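Local coordinates for archaeal flagellar ATP-binding protein FlaH (Methanocaldococcus jannaschii DSM 2661, PDB 4WIA), which probably binds and hydrolyses ATP as a RecA-like accessory ATPase of the archaellum, with a suggested regulatory role in archaellum assembly, at residues A[5-10]-A[24-29]; A[121-126]-A[156-161]; A[11-16]-A[76-81]. All blocks are in the same frame, centred on the assembly; numbering follows the deposited sequence.

Contact 1: residues A[5-10]-A[24-29]; sequences ELARID and IPHGSL
Leu6-Ala7 and Ile24-Pro25 pair as a short antiparallel two-stranded sheet near the N terminus. Ala7 and Ile24 form a hydrogen-bonded pair: Ala7 N donates to Ile24 O at 2.7 Å, and Ile24 N returns a bond to Ala7 O at 2.9 Å. Leu6 and Pro25 make the neighbouring non-hydrogen-bonded pair. A third backbone bond runs from His26 N to Glu5 O at 3.0 Å, and Pro25 CA adds a CA-H...O contact to the same atom.

The His26 ring folds back over the first strand. Its CG stands anti to the carbonyl carbon (chi1 -79°), which swings the imidazole beside the Glu5-Leu6 peptide and brings Ala7 CB over one ring face, a CH-pi contact of 4.2 Å from Ala7 CB to the centroid of the His26 ring. Replacing His26 by alanine takes away the ring and would probably leave the Ala7 methyl without its CH-pi partner and a gap beside the Glu5-Leu6 peptide. Ala7 and Ile24 share one face of the sheet, where both touch Phe51 of helix 40-53 and Ile158 of strand 158-163; Ile9 CG2 meets Ile24 CG1 at 4.3 Å. From Pro25, the last paired residue, a type II turn runs to Ser28, with Gly27 at positive phi. Ser28 N bonds Pro25 O weakly, and Ser28 OG donates to the same oxygen at 2.6 Å.

Contact 2: residues A[121-126]-A[156-161]; sequences KDVIIF and KKIIIC
Val123, Ile125, Ile158 and Ile160 pack on one face of two adjacent parallel strands, in direct register. Ile125 and Ile160 run alongside each other in the same direction, with Ile125 CG1 against Ile160 CB at 4.0 Å. The extended arm of Ile160 (chi2 177°) carries its CD1 back to Val123 CG1, 4.1 Å away. Phe51 of helix 40-53 touches both Val123 and Ile160 on this face.

Ile124, Phe126, Ile159 and Cys161 occupy the reverse face. The Phe126 ring meets Ile159 CG2 at its edge, CE2 to CG2 4.1 Å, while Cys161 SG approaches the ring obliquely, 3.9 Å from Phe126 CD2, a sulfur-aromatic contact. Phe149 of helix 142-153 packs on Phe126, Ile159 and Cys161.

Four backbone bonds join the strands, alternating in direction: Ile158 N to Asp122 O, Ile124 N to Ile158 O, Ile160 N to Ile124 O and Phe126 N to Ile160 O, the last 2.8 Å long. Toward the N-terminal ends the contact turns polar. Lys157, bent at chi2 (-79°), lays its CD near Lys121 O and gives NZ to that oxygen at 2.9 Å, from above the carbonyl plane. The same NZ also bonds Tyr119 O, and a water links it to Asp122 OD1; Asp122 OD2 accepts from Ser57 N.

Strands 123-127 and 158-163 are neighbours in the mainly parallel core sheet of a RecA-like P-loop NTPase, joined by a helical crossover, with Ile125 about 8 Å from Ser41, a probable nucleotide-site residue, side chain to side chain.

Contact 3: residues A[11-16]-A[76-81]; sequences LSRDDL and SLNYSI. With SO4 (sulfate ion), chain D; SO4 (sulfate ion), chain G.
Arg13 reaches across to the 76-81 loop and joins it to a sulfate. NH1 donates to Asn78 O at 3.0 Å, from above that carbonyl plane, and NH2 adds a weak bond to the same oxygen; NH1 also bonds Ile223 O. Tyr79 CE1 lies over one face of the guanidinium, 3.7 Å from Arg13 NH1, with the two planes 41° apart. Leu11 CD1 touches the same CE1 more distantly.

The Arg13 chain bends at chi3 (74°), turning the NE-NH2 edge of the guanidinium to the anion: NE donates to O2 and NH2 to O3 of sulfate D, the latter at 2.7 Å. Backbone N atoms of Ser12 and Arg13, the two middle residues of a type I turn from Leu11 to Asp14, supply two more bonds. Lys84 and Arg55 of the second subunit complete this anion site; the sulfate probably comes from the crystallisation liquor.

Asn78, whose carbonyl Arg13 takes, follows helix 67-76 in a Schellman motif with positive phi. Asp14 OD1 accepts from Leu16 N at 2.9 Å, an Asx turn leading into helix 16-19.

Away from Arg13 the two loops meet more loosely, through a water. It donates to Asp14 OD2 and accepts from Tyr79 OH. Tyr79 OH also hydrogen-bonds Ile225 N, and Asp14 OD2 pairs with Arg46. On the exposed side Ser80 OG meets sulfate G, at a distance too short to trust.

In the fold
From the N terminus, segment 5-10 opens contact 1 and runs straight into 11-16, which opens contact 3. Contact 1 closes first, at 24-29, bringing the chain back past helix 16-19 to the start of central strand 29-33. Contact 3 closes only at 76-81, after helix 40-53, strand 58-62 and helix 67-76, so contacts 1 and 3 cross; they touch through Ile9 and Leu16. Contact 2 follows both in series, closing the largely helical connection between strands 123-127 and 158-163. It meets contact 1 where Ser28 and Ile159 probably share a backbone hydrogen bond, joining the small N-terminal sheet to the core, but lies about 10 Å from contact 3 at their nearest atoms.

Contact 1: residues A[5-10]-A[24-29]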
loop_
_atom_site.group_PDB
_atom_site.type_symbol
_atom_site.label_atom_id
_atom_site.label_comp_id
_atom_site.label_asym_id
_atom_site.label_seq_id
_atom_site.Cartn_x
_atom_site.Cartn_y
_atom_site.Cartn_z
ATOM N N GLU A 5 -8.071 -2.650 -15.290
ATOM C CA GLU A 5 -8.957 -3.846 -15.291
ATOM C C GLU A 5 -8.482 -5.040 -14.431
ATOM O O GLU A 5 -9.166 -6.055 -14.398
ATOM C CB GLU A 5 -9.289 -4.281 -16.734
ATOM C CG GLU A 5 -8.235 -5.059 -17.501
ATOM C CD GLU A 5 -8.489 -4.978 -19.003
ATOM O OE1 GLU A 5 -7.788 -4.180 -19.674
ATOM O OE2 GLU A 5 -9.415 -5.659 -19.518
ATOM N N LEU A 6 -7.378 -4.910 -13.690
ATOM C CA LEU A 6 -6.928 -5.950 -12.737
ATOM C C LEU A 6 -7.014 -5.508 -11.309
ATOM O O LEU A 6 -6.387 -4.543 -10.914
ATOM C CB LEU A 6 -5.459 -6.320 -13.033
ATOM C CG LEU A 6 -5.123 -7.805 -13.016
ATOM C CD1 LEU A 6 -5.899 -8.470 -14.141
ATOM C CD2 LEU A 6 -3.618 -8.061 -13.224
ATOM N N ALA A 7 -7.765 -6.222 -10.508
ATOM C CA ALA A 7 -7.796 -5.918 -9.127
ATOM C C ALA A 7 -6.675 -6.676 -8.395
ATOM O O ALA A 7 -6.550 -7.874 -8.551
ATOM C CB ALA A 7 -9.126 -6.321 -8.557
ATOM N N ARG A 8 -5.909 -5.953 -7.592
ATOM C CA ARG A 8 -4.740 -6.494 -6.909
ATOM C C ARG A 8 -5.025 -7.080 -5.559
ATOM O O ARG A 8 -5.852 -6.587 -4.795
ATOM C CB ARG A 8 -3.733 -5.423 -6.833
ATOM C CG ARG A 8 -3.333 -4.982 -8.240
ATOM C CD ARG A 8 -1.930 -4.456 -8.215
ATOM N NE ARG A 8 -0.972 -5.477 -8.681
ATOM C CZ ARG A 8 0.337 -5.418 -8.475
ATOM N NH1 ARG A 8 0.848 -4.408 -7.768
ATOM N NH2 ARG A 8 1.135 -6.394 -8.924
ATOM N N ILE A 9 -4.430 -8.223 -5.335
ATOM C CA ILE A 9 -4.571 -8.958 -4.118
ATOM C C ILE A 9 -3.185 -9.202 -3.440
ATOM O O ILE A 9 -3.098 -9.989 -2.485
ATOM C CB ILE A 9 -5.238 -10.325 -4.372
ATOM C CG1 ILE A 9 -4.492 -11.091 -5.453
ATOM C CG2 ILE A 9 -6.674 -10.147 -4.796
ATOM C CD1 ILE A 9 -4.207 -12.525 -5.105
ATOM N N ASP A 10 -2.171 -8.481 -3.882
ATOM C CA ASP A 10 -0.804 -8.730 -3.479
ATOM C C ASP A 10 -0.538 -8.626 -2.003
ATOM O O ASP A 10 -0.867 -7.655 -1.403
ATOM C CB ASP A 10 0.091 -7.675 -4.097
ATOM C CG ASP A 10 -0.135 -7.476 -5.541
ATOM O OD1 ASP A 10 -1.183 -7.771 -6.085
ATOM O OD2 ASP A 10 0.765 -6.976 -6.155
ATOM N N ILE A 24 -7.031 -10.323 -9.980
ATOM C CA ILE A 24 -8.306 -10.835 -10.343
ATOM C C ILE A 24 -8.933 -9.831 -11.311
ATOM O O ILE A 24 -8.929 -8.655 -11.021
ATOM C CB ILE A 24 -9.189 -10.952 -9.112
ATOM C CG1 ILE A 24 -8.663 -12.010 -8.155
ATOM C CG2 ILE A 24 -10.629 -11.291 -9.531
ATOM C CD1 ILE A 24 -8.766 -13.436 -8.669
ATOM N N PRO A 25 -9.390 -10.291 -12.491
ATOM C CA PRO A 25 -9.988 -9.327 -13.417
ATOM C C PRO A 25 -11.268 -8.746 -12.867
ATOM O O PRO A 25 -12.134 -9.455 -12.311
ATOM C CB PRO A 25 -10.287 -10.143 -14.684
ATOM C CG PRO A 25 -9.415 -11.339 -14.584
ATOM C CD PRO A 25 -9.266 -11.626 -13.100
ATOM N N HIS A 26 -11.369 -7.446 -12.993
ATOM C CA HIS A 26 -12.643 -6.777 -12.789
ATOM C C HIS A 26 -13.766 -7.473 -13.590
ATOM O O HIS A 26 -13.531 -7.945 -14.680
ATOM C CB HIS A 26 -12.503 -5.286 -13.135
ATOM C CG HIS A 26 -11.861 -4.501 -12.030
ATOM N ND1 HIS A 26 -10.678 -3.815 -12.166
ATOM C CD2 HIS A 26 -12.241 -4.322 -10.751
ATOM C CE1 HIS A 26 -10.336 -3.271 -11.011
ATOM N NE2 HIS A 26 -11.279 -3.553 -10.140
ATOM N N GLY A 27 -14.980 -7.516 -13.029
ATOM C CA GLY A 27 -16.089 -8.189 -13.649
ATOM C C GLY A 27 -16.058 -9.695 -13.497
ATOM O O GLY A 27 -16.757 -10.377 -14.189
ATOM N N SER A 28 -15.214 -10.240 -12.641
ATOM C CA SER A 28 -15.161 -11.687 -12.502
ATOM C C SER A 28 -16.315 -12.185 -11.600
ATOM O O SER A 28 -16.657 -11.535 -10.590
ATOM C CB SER A 28 -13.810 -12.104 -11.900
ATOM O OG SER A 28 -12.742 -11.935 -12.851
ATOM N N LEU A 29 -16.866 -13.324 -11.970
ATOM C CA LEU A 29 -17.624 -14.136 -11.095
ATOM C C LEU A 29 -16.836 -15.424 -10.808
ATOM O O LEU A 29 -16.732 -16.337 -11.649
ATOM C CB LEU A 29 -18.963 -14.499 -11.709
ATOM C CG LEU A 29 -19.820 -15.463 -10.863
ATOM C CD1 LEU A 29 -20.256 -14.862 -9.547
ATOM C CD2 LEU A 29 -21.051 -15.893 -11.661
#

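Contact 2: residues A[121-126]-A[156-161]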
loop_
_atom_site.group_PDB
_atom_site.type_symbol
_atom_site.label_atom_id
_atom_site.label_comp_id
_atom_site.label_asym_id
_atom_site.label_seq_id
_atom_site.Cartn_x
_atom_site.Cartn_y
_atom_site.Cartn_z
ATOM N N LYS A 121 -19.764 -1.994 -2.566
ATOM C CA LYS A 121 -18.339 -2.320 -2.455
ATOM C C LYS A 121 -17.801 -2.885 -3.736
ATOM O O LYS A 121 -18.593 -3.192 -4.644
ATOM C CB LYS A 121 -18.096 -3.321 -1.319
ATOM C CG LYS A 121 -18.690 -2.935 0.012
ATOM C CD LYS A 121 -18.337 -1.518 0.383
ATOM C CE LYS A 121 -18.599 -1.293 1.856
ATOM N NZ LYS A 121 -18.513 0.158 2.172
ATOM N N ASP A 122 -16.450 -2.976 -3.844
ATOM C CA ASP A 122 -15.795 -3.426 -5.086
ATOM C C ASP A 122 -15.956 -4.894 -5.244
ATOM O O ASP A 122 -16.076 -5.392 -6.351
ATOM C CB ASP A 122 -14.322 -3.080 -5.114
ATOM C CG ASP A 122 -14.068 -1.600 -4.962
ATOM O OD1 ASP A 122 -14.770 -0.801 -5.636
ATOM O OD2 ASP A 122 -13.206 -1.246 -4.125
ATOM N N VAL A 123 -16.015 -5.610 -4.152
ATOM C CA VAL A 123 -15.954 -7.044 -4.195
ATOM C C VAL A 123 -17.003 -7.555 -3.275
ATOM O O VAL A 123 -17.048 -7.118 -2.130
ATOM C CB VAL A 123 -14.572 -7.544 -3.679
ATOM C CG1 VAL A 123 -14.507 -9.054 -3.674
ATOM C CG2 VAL A 123 -13.438 -7.003 -4.553
ATOM N N ILE A 124 -17.792 -8.533 -3.725
ATOM C CA ILE A 124 -18.812 -9.109 -2.873
ATOM C C ILE A 124 -18.655 -10.598 -2.777
ATOM O O ILE A 124 -18.658 -11.296 -3.780
ATOM C CB ILE A 124 -20.225 -8.775 -3.415
ATOM C CG1 ILE A 124 -20.388 -7.245 -3.560
ATOM C CG2 ILE A 124 -21.291 -9.321 -2.495
ATOM C CD1 ILE A 124 -20.072 -6.722 -4.933
ATOM N N ILE A 125 -18.579 -11.104 -1.544
ATOM C CA ILE A 125 -18.311 -12.519 -1.328
ATOM C C ILE A 125 -19.544 -13.189 -0.684
ATOM O O ILE A 125 -19.974 -12.706 0.345
ATOM C CB ILE A 125 -17.099 -12.638 -0.405
ATOM C CG1 ILE A 125 -15.860 -12.079 -1.112
ATOM C CG2 ILE A 125 -16.846 -14.077 -0.015
ATOM C CD1 ILE A 125 -14.581 -11.982 -0.308
ATOM N N PHE A 126 -20.010 -14.336 -1.224
ATOM C CA PHE A 126 -21.011 -15.130 -0.578
ATOM C C PHE A 126 -20.439 -16.478 -0.181
ATOM O O PHE A 126 -20.190 -17.318 -1.027
ATOM C CB PHE A 126 -22.234 -15.356 -1.484
ATOM C CG PHE A 126 -22.871 -14.072 -1.929
ATOM C CD1 PHE A 126 -23.735 -13.425 -1.112
ATOM C CD2 PHE A 126 -22.498 -13.464 -3.096
ATOM C CE1 PHE A 126 -24.306 -12.213 -1.454
ATOM C CE2 PHE A 126 -23.039 -12.238 -3.437
ATOM C CZ PHE A 126 -23.940 -11.609 -2.594
ATOM N N LYS A 156 -18.258 -3.963 -13.414
ATOM C CA LYS A 156 -16.825 -4.051 -13.023
ATOM C C LYS A 156 -16.561 -4.526 -11.583
ATOM O O LYS A 156 -15.412 -4.681 -11.150
ATOM C CB LYS A 156 -16.109 -2.734 -13.277
ATOM C CG LYS A 156 -16.227 -2.310 -14.707
ATOM C CD LYS A 156 -15.244 -3.079 -15.563
ATOM C CE LYS A 156 -15.359 -2.682 -17.050
ATOM N NZ LYS A 156 -15.570 -1.200 -17.144
ATOM N N LYS A 157 -17.630 -4.793 -10.859
ATOM C CA LYS A 157 -17.513 -5.434 -9.576
ATOM C C LYS A 157 -17.033 -6.861 -9.730
ATOM O O LYS A 157 -17.146 -7.464 -10.786
ATOM C CB LYS A 157 -18.875 -5.520 -8.863
ATOM C CG LYS A 157 -19.781 -4.309 -8.900
ATOM C CD LYS A 157 -19.318 -3.303 -7.893
ATOM C CE LYS A 157 -20.235 -2.110 -7.857
ATOM N NZ LYS A 157 -19.741 -1.416 -6.672
ATOM N N ILE A 158 -16.592 -7.399 -8.619
ATOM C CA ILE A 158 -16.193 -8.763 -8.554
ATOM C C ILE A 158 -17.068 -9.503 -7.571
ATOM O O ILE A 158 -17.270 -9.019 -6.500
ATOM C CB ILE A 158 -14.720 -8.857 -8.089
ATOM C CG1 ILE A 158 -13.828 -8.339 -9.207
ATOM C CG2 ILE A 158 -14.358 -10.299 -7.749
ATOM C CD1 ILE A 158 -12.436 -7.924 -8.766
ATOM N N ILE A 159 -17.549 -10.686 -7.948
ATOM C CA ILE A 159 -18.315 -11.514 -7.041
ATOM C C ILE A 159 -17.685 -12.877 -6.842
ATOM O O ILE A 159 -17.230 -13.498 -7.775
ATOM C CB ILE A 159 -19.779 -11.658 -7.520
ATOM C CG1 ILE A 159 -20.460 -10.315 -7.388
ATOM C CG2 ILE A 159 -20.543 -12.679 -6.693
ATOM C CD1 ILE A 159 -21.847 -10.256 -7.965
ATOM N N ILE A 160 -17.693 -13.352 -5.602
ATOM C CA ILE A 160 -17.061 -14.585 -5.287
ATOM C C ILE A 160 -18.032 -15.387 -4.446
ATOM O O ILE A 160 -18.415 -14.906 -3.408
ATOM C CB ILE A 160 -15.745 -14.315 -4.448
ATOM C CG1 ILE A 160 -14.807 -13.376 -5.196
ATOM C CG2 ILE A 160 -15.041 -15.614 -4.159
ATOM C CD1 ILE A 160 -13.527 -12.973 -4.445
ATOM N N CYS A 161 -18.354 -16.624 -4.849
ATOM C CA CYS A 161 -19.194 -17.505 -4.056
ATOM C C CYS A 161 -18.526 -18.832 -3.780
ATOM O O CYS A 161 -17.801 -19.376 -4.607
ATOM C CB CYS A 161 -20.473 -17.839 -4.785
ATOM S SG CYS A 161 -21.462 -16.473 -5.426
HETATM O O HOH W 1 -16.823 -0.748 -7.475
#

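Contact 3: residues A[11-16]-A[76-81]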
loop_
_atom_site.group_PDB
_atom_site.type_symbol
_atom_site.label_atom_id
_atom_site.label_comp_id
_atom_site.label_asym_id
_atom_site.label_seq_id
_atom_site.Cartn_x
_atom_site.Cartn_y
_atom_site.Cartn_z
ATOM N N LEU A 11 0.161 -9.604 -1.461
ATOM C CA LEU A 11 0.757 -9.521 -0.151
ATOM C C LEU A 11 2.221 -9.907 -0.160
ATOM O O LEU A 11 2.671 -10.724 -0.969
ATOM C CB LEU A 11 0.011 -10.486 0.777
ATOM C CG LEU A 11 -1.485 -10.298 0.941
ATOM C CD1 LEU A 11 -2.025 -11.342 1.884
ATOM C CD2 LEU A 11 -1.804 -8.936 1.510
ATOM N N SER A 12 2.973 -9.370 0.793
ATOM C CA SER A 12 4.351 -9.717 0.906
ATOM C C SER A 12 4.541 -11.218 1.146
ATOM O O SER A 12 5.483 -11.808 0.638
ATOM C CB SER A 12 5.021 -8.942 2.037
ATOM O OG SER A 12 5.173 -7.569 1.762
ATOM N N ARG A 13 3.677 -11.800 1.949
ATOM C CA ARG A 13 3.906 -13.097 2.525
ATOM C C ARG A 13 3.659 -14.235 1.580
ATOM O O ARG A 13 3.996 -15.350 1.887
ATOM C CB ARG A 13 3.006 -13.301 3.721
ATOM C CG ARG A 13 1.549 -13.613 3.375
ATOM C CD ARG A 13 0.704 -13.628 4.625
ATOM N NE ARG A 13 0.497 -12.266 5.105
ATOM C CZ ARG A 13 -0.132 -11.941 6.236
ATOM N NH1 ARG A 13 -0.684 -12.884 6.992
ATOM N NH2 ARG A 13 -0.234 -10.681 6.593
ATOM N N ASP A 14 3.057 -14.012 0.440
ATOM C CA ASP A 14 2.900 -15.074 -0.495
ATOM C C ASP A 14 2.963 -14.532 -1.908
ATOM O O ASP A 14 2.979 -13.351 -2.127
ATOM C CB ASP A 14 1.609 -15.906 -0.256
ATOM C CG ASP A 14 0.325 -15.144 -0.536
ATOM O OD1 ASP A 14 0.208 -14.500 -1.612
ATOM O OD2 ASP A 14 -0.620 -15.229 0.320
ATOM N N ASP A 15 3.011 -15.430 -2.863
ATOM C CA ASP A 15 2.991 -15.044 -4.286
ATOM C C ASP A 15 1.694 -15.491 -5.012
ATOM O O ASP A 15 1.694 -15.754 -6.194
ATOM C CB ASP A 15 4.261 -15.600 -4.972
ATOM C CG ASP A 15 4.272 -17.125 -5.075
ATOM O OD1 ASP A 15 3.409 -17.815 -4.539
ATOM O OD2 ASP A 15 5.087 -17.654 -5.813
ATOM N N LEU A 16 0.580 -15.514 -4.307
ATOM C CA LEU A 16 -0.699 -15.893 -4.918
ATOM C C LEU A 16 -1.056 -14.992 -6.104
ATOM O O LEU A 16 -1.592 -15.478 -7.094
ATOM C CB LEU A 16 -1.832 -15.873 -3.923
ATOM C CG LEU A 16 -3.174 -16.432 -4.461
ATOM C CD1 LEU A 16 -3.074 -17.887 -4.892
ATOM C CD2 LEU A 16 -4.277 -16.295 -3.445
ATOM N N SER A 76 -6.743 -15.223 13.569
ATOM C CA SER A 76 -6.029 -16.482 13.732
ATOM C C SER A 76 -5.118 -16.723 12.519
ATOM O O SER A 76 -4.088 -17.318 12.659
ATOM C CB SER A 76 -6.981 -17.662 13.861
ATOM O OG SER A 76 -7.637 -17.924 12.615
ATOM N N LEU A 77 -5.524 -16.219 11.367
ATOM C CA LEU A 77 -4.728 -16.260 10.156
ATOM C C LEU A 77 -3.800 -15.053 9.976
ATOM O O LEU A 77 -3.058 -14.951 8.969
ATOM C CB LEU A 77 -5.668 -16.320 8.949
ATOM C CG LEU A 77 -6.584 -17.540 8.996
ATOM C CD1 LEU A 77 -7.546 -17.544 7.844
ATOM C CD2 LEU A 77 -5.834 -18.853 9.021
ATOM N N ASN A 78 -3.792 -14.145 10.937
ATOM C CA ASN A 78 -3.035 -12.945 10.752
ATOM C C ASN A 78 -3.457 -12.168 9.538
ATOM O O ASN A 78 -2.647 -11.565 8.850
ATOM C CB ASN A 78 -1.558 -13.299 10.637
ATOM C CG ASN A 78 -0.719 -12.339 11.411
ATOM O OD1 ASN A 78 -0.373 -12.570 12.624
ATOM N ND2 ASN A 78 -0.551 -11.176 10.823
ATOM N N TYR A 79 -4.769 -12.154 9.305
ATOM C CA TYR A 79 -5.367 -11.310 8.325
ATOM C C TYR A 79 -6.275 -10.373 9.080
ATOM O O TYR A 79 -7.451 -10.231 8.700
ATOM C CB TYR A 79 -6.278 -12.108 7.367
ATOM C CG TYR A 79 -5.632 -13.073 6.431
ATOM C CD1 TYR A 79 -4.322 -12.886 5.976
ATOM C CD2 TYR A 79 -6.311 -14.211 6.018
ATOM C CE1 TYR A 79 -3.740 -13.762 5.095
ATOM C CE2 TYR A 79 -5.710 -15.134 5.171
ATOM C CZ TYR A 79 -4.429 -14.890 4.710
ATOM O OH TYR A 79 -3.811 -15.802 3.884
ATOM N N SER A 80 -5.789 -9.690 10.096
ATOM C CA SER A 80 -6.707 -8.991 10.953
ATOM C C SER A 80 -7.359 -7.764 10.238
ATOM O O SER A 80 -6.741 -7.042 9.470
ATOM C CB SER A 80 -6.070 -8.681 12.314
ATOM O OG SER A 80 -5.303 -7.495 12.234
ATOM N N ILE A 81 -8.673 -7.603 10.440
ATOM C CA ILE A 81 -9.448 -6.618 9.665
ATOM C C ILE A 81 -10.294 -5.673 10.526
ATOM O O ILE A 81 -11.308 -5.144 10.075
ATOM C CB ILE A 81 -10.304 -7.318 8.642
ATOM C CG1 ILE A 81 -11.007 -8.597 9.170
ATOM C CG2 ILE A 81 -9.424 -7.691 7.428
ATOM C CD1 ILE A 81 -11.958 -8.449 10.333
HETATM S S SO4 D . 1.704 -8.803 4.115
HETATM O O1 SO4 D . 2.800 -8.275 4.956
HETATM O O2 SO4 D . 1.977 -10.219 3.781
HETATM O O3 SO4 D . 0.425 -8.709 4.854
HETATM O O4 SO4 D . 1.612 -8.011 2.869
HETATM S S SO4 G . -6.146 -4.123 12.898
HETATM O O1 SO4 G . -6.616 -5.461 12.641
HETATM O O2 SO4 G . -4.807 -4.003 12.402
HETATM O O3 SO4 G . -6.195 -3.858 14.320
HETATM O O4 SO4 G . -6.808 -3.082 12.166
HETATM O O HOH W 2 -1.217 -15.977 2.927
#